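Side-chain contact in thioesterase superfamily (Jannaschia sp., PDB 2OAF), which is probably a thioesterase of the hot-dog fold, hydrolysing thioester bonds, although its natural substrate is not established: residues E53-G58 with R142-P147. Sequence-based numbering, arbitrary orientation.
Sequences EYHGPG and RALIEP
The backbone oxygen of Tyr54, near the C-terminal end of helix 39-54, is enclosed on one side by the branched end of Leu144, a worked example of one aliphatic side chain joining two helix ends without polar bonds between them. Tyr54 O lies 3.6 Å from Leu144 CD1 and 3.9 Å from Leu144 CD2, both methyls on the same side of the oxygen. The branch carbon comes in behind them. With CG beside the backbone N and CD1 extended away from CA (chi2 -180°), Leu144 sends CD1 furthest across the gap. The same methyl also reaches the imidazole of His55: Leu144 CD1 sits at the ring edge, near its plane, 3.8 Å from His55 CD2, rather than over a face. His55 CB meets the methyl from the same side, 4.0 Å from Leu144 CD1. The His55 ring stands there because CG is anti to the backbone N (chi1 173°). The Tyr54 side chain starts toward the partner helix, but its ring leads away, and Glu53 CG lies 3.6 Å above one face. Only 125 Å² is buried. Behind Leu144, Arg142 NH1 and Glu146 OE2 form a salt bridge of 3.0 Å one helical turn apart; the acceptor lies in the guanidinium plane, whereas the donor approaches from above the carboxylate plane. Arg142 NH2 bonds to Gly100 O, tying this helix to the residue just after strand 90-99. The contact brings the end of helix 139-145 beside that of the long helix the antiparallel sheet wraps in hot-dog proteins. Ile145, pointing away from segment 53-58, packs on Trp50 and Trp51 of that long helix and on Pro96 and Leu99 of strand 90-99, while Tyr54 leans on Phe17 of strand 17-21.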
ATOM      1  N   GLU B  53     -11.859  -5.242 -19.652  1.00 32.69           N
ATOM      2  CA  GLU B  53     -12.664  -6.238 -20.314  1.00 34.06           C
ATOM      3  C   GLU B  53     -13.587  -5.619 -21.372  1.00 34.16           C
ATOM      4  O   GLU B  53     -13.715  -6.151 -22.470  1.00 34.09           O
ATOM      5  CB  GLU B  53     -13.498  -6.985 -19.257  1.00 34.56           C
ATOM      6  CG  GLU B  53     -14.375  -8.085 -19.795  1.00 36.77           C
ATOM      7  CD  GLU B  53     -13.595  -9.241 -20.391  1.00 43.65           C
ATOM      8  OE1 GLU B  53     -12.410  -9.442 -20.010  1.00 47.54           O
ATOM      9  OE2 GLU B  53     -14.193  -9.946 -21.243  1.00 50.65           O
ATOM     10  N   TYR B  54     -14.251  -4.518 -21.031  1.00 34.29           N
ATOM     11  CA  TYR B  54     -15.305  -3.962 -21.901  1.00 33.89           C
ATOM     12  C   TYR B  54     -14.913  -2.730 -22.698  1.00 33.27           C
ATOM     13  O   TYR B  54     -15.551  -2.440 -23.704  1.00 36.32           O
ATOM     14  CB  TYR B  54     -16.580  -3.721 -21.083  1.00 34.40           C
ATOM     15  CG  TYR B  54     -17.105  -5.038 -20.515  1.00 35.30           C
ATOM     16  CD1 TYR B  54     -17.610  -6.005 -21.359  1.00 35.59           C
ATOM     17  CD2 TYR B  54     -17.019  -5.337 -19.158  1.00 34.18           C
ATOM     18  CE1 TYR B  54     -18.074  -7.201 -20.879  1.00 41.47           C
ATOM     19  CE2 TYR B  54     -17.470  -6.555 -18.658  1.00 34.98           C
ATOM     20  CZ  TYR B  54     -18.000  -7.483 -19.527  1.00 41.21           C
ATOM     21  OH  TYR B  54     -18.474  -8.705 -19.086  1.00 38.51           O
ATOM     22  N   HIS B  55     -13.877  -2.014 -22.275  1.00 32.25           N
ATOM     23  CA  HIS B  55     -13.389  -0.867 -23.029  1.00 33.12           C
ATOM     24  C   HIS B  55     -12.079  -1.175 -23.749  1.00 33.39           C
ATOM     25  O   HIS B  55     -11.951  -0.877 -24.921  1.00 35.13           O
ATOM     26  CB  HIS B  55     -13.233   0.358 -22.149  1.00 32.26           C
ATOM     27  CG  HIS B  55     -12.577   1.511 -22.844  1.00 35.75           C
ATOM     28  ND1 HIS B  55     -11.250   1.828 -22.656  1.00 39.24           N
ATOM     29  CD2 HIS B  55     -13.050   2.401 -23.749  1.00 33.49           C
ATOM     30  CE1 HIS B  55     -10.936   2.877 -23.399  1.00 38.77           C
ATOM     31  NE2 HIS B  55     -12.010   3.246 -24.068  1.00 33.89           N
ATOM     32  N   GLY B  56     -11.110  -1.766 -23.058  1.00 32.74           N
ATOM     33  CA  GLY B  56      -9.896  -2.226 -23.716  1.00 33.15           C
ATOM     34  C   GLY B  56      -8.761  -2.439 -22.742  1.00 33.85           C
ATOM     35  O   GLY B  56      -8.769  -1.875 -21.661  1.00 33.86           O
ATOM     36  N   PRO B  57      -7.759  -3.228 -23.133  1.00 35.34           N
ATOM     37  CA  PRO B  57      -6.656  -3.562 -22.252  1.00 35.89           C
ATOM     38  C   PRO B  57      -5.962  -2.348 -21.677  1.00 35.19           C
ATOM     39  O   PRO B  57      -5.812  -1.340 -22.349  1.00 33.38           O
ATOM     40  CB  PRO B  57      -5.687  -4.318 -23.165  1.00 37.52           C
ATOM     41  CG  PRO B  57      -6.544  -4.876 -24.222  1.00 36.38           C
ATOM     42  CD  PRO B  57      -7.600  -3.856 -24.459  1.00 36.91           C
ATOM     43  N   GLY B  58      -5.550  -2.457 -20.418  1.00 35.73           N
ATOM     44  CA  GLY B  58      -4.905  -1.331 -19.706  1.00 35.30           C
ATOM     45  C   GLY B  58      -5.843  -0.517 -18.819  1.00 33.97           C
ATOM     46  O   GLY B  58      -5.447   0.515 -18.260  1.00 32.94           O
ATOM     47  N   ARG B 142     -21.046   5.372 -22.867  1.00 32.38           N
ATOM     48  CA  ARG B 142     -22.397   4.995 -22.540  1.00 31.10           C
ATOM     49  C   ARG B 142     -22.814   3.744 -23.308  1.00 31.48           C
ATOM     50  O   ARG B 142     -23.481   2.865 -22.774  1.00 31.64           O
ATOM     51  CB  ARG B 142     -23.323   6.149 -22.885  1.00 31.33           C
ATOM     52  CG  ARG B 142     -24.781   5.855 -22.594  1.00 35.73           C
ATOM     53  CD  ARG B 142     -25.601   7.080 -22.795  1.00 39.26           C
ATOM     54  NE  ARG B 142     -25.296   8.134 -21.834  1.00 29.72           N
ATOM     55  CZ  ARG B 142     -25.831   8.217 -20.620  1.00 37.51           C
ATOM     56  NH1 ARG B 142     -26.675   7.291 -20.166  1.00 36.07           N
ATOM     57  NH2 ARG B 142     -25.494   9.232 -19.840  1.00 38.63           N
ATOM     58  N   ALA B 143     -22.458   3.693 -24.585  1.00 34.03           N
ATOM     59  CA  ALA B 143     -22.830   2.567 -25.448  1.00 32.91           C
ATOM     60  C   ALA B 143     -22.202   1.257 -24.976  1.00 34.09           C
ATOM     61  O   ALA B 143     -22.828   0.203 -25.073  1.00 32.94           O
ATOM     62  CB  ALA B 143     -22.450   2.852 -26.895  1.00 33.53           C
ATOM     63  N   LEU B 144     -20.986   1.330 -24.429  1.00 34.17           N
ATOM     64  CA  LEU B 144     -20.310   0.155 -23.868  1.00 35.41           C
ATOM     65  C   LEU B 144     -20.863  -0.259 -22.516  1.00 34.25           C
ATOM     66  O   LEU B 144     -20.853  -1.455 -22.189  1.00 35.32           O
ATOM     67  CB  LEU B 144     -18.814   0.425 -23.624  1.00 36.49           C
ATOM     68  CG  LEU B 144     -17.947   0.729 -24.833  1.00 43.91           C
ATOM     69  CD1 LEU B 144     -16.516   0.951 -24.329  1.00 38.84           C
ATOM     70  CD2 LEU B 144     -18.034  -0.385 -25.902  1.00 45.30           C
ATOM     71  N   ILE B 145     -21.275   0.726 -21.711  1.00 31.69           N
ATOM     72  CA  ILE B 145     -21.654   0.493 -20.314  1.00 29.11           C
ATOM     73  C   ILE B 145     -23.098  -0.040 -20.174  1.00 31.14           C
ATOM     74  O   ILE B 145     -23.352  -1.042 -19.510  1.00 31.39           O
ATOM     75  CB  ILE B 145     -21.547   1.799 -19.501  1.00 30.65           C
ATOM     76  CG1 ILE B 145     -20.084   2.283 -19.459  1.00 28.26           C
ATOM     77  CG2 ILE B 145     -22.123   1.569 -18.095  1.00 27.42           C
ATOM     78  CD1 ILE B 145     -19.908   3.769 -19.185  1.00 35.25           C
ATOM     79  N   GLU B 146     -24.039   0.641 -20.825  1.00 30.42           N
ATOM     80  CA  GLU B 146     -25.485   0.358 -20.663  1.00 31.21           C
ATOM     81  C   GLU B 146     -25.945  -1.092 -20.813  1.00 30.43           C
ATOM     82  O   GLU B 146     -26.812  -1.542 -20.040  1.00 29.88           O
ATOM     83  CB  GLU B 146     -26.320   1.278 -21.577  1.00 32.30           C
ATOM     84  CG  GLU B 146     -26.336   2.688 -21.021  1.00 38.85           C
ATOM     85  CD  GLU B 146     -27.206   3.670 -21.774  1.00 48.99           C
ATOM     86  OE1 GLU B 146     -27.414   3.518 -23.004  1.00 52.40           O
ATOM     87  OE2 GLU B 146     -27.651   4.626 -21.103  1.00 48.06           O
ATOM     88  N   PRO B 147     -25.387  -1.836 -21.786  1.00 31.46           N
ATOM     89  CA  PRO B 147     -25.781  -3.254 -21.896  1.00 31.92           C
ATOM     90  C   PRO B 147     -25.480  -4.104 -20.656  1.00 32.30           C
ATOM     91  O   PRO B 147     -26.010  -5.226 -20.536  1.00 32.89           O
ATOM     92  CB  PRO B 147     -24.947  -3.771 -23.085  1.00 32.17           C
ATOM     93  CG  PRO B 147     -24.591  -2.547 -23.856  1.00 34.22           C
ATOM     94  CD  PRO B 147     -24.403  -1.473 -22.819  1.00 32.76           C
TER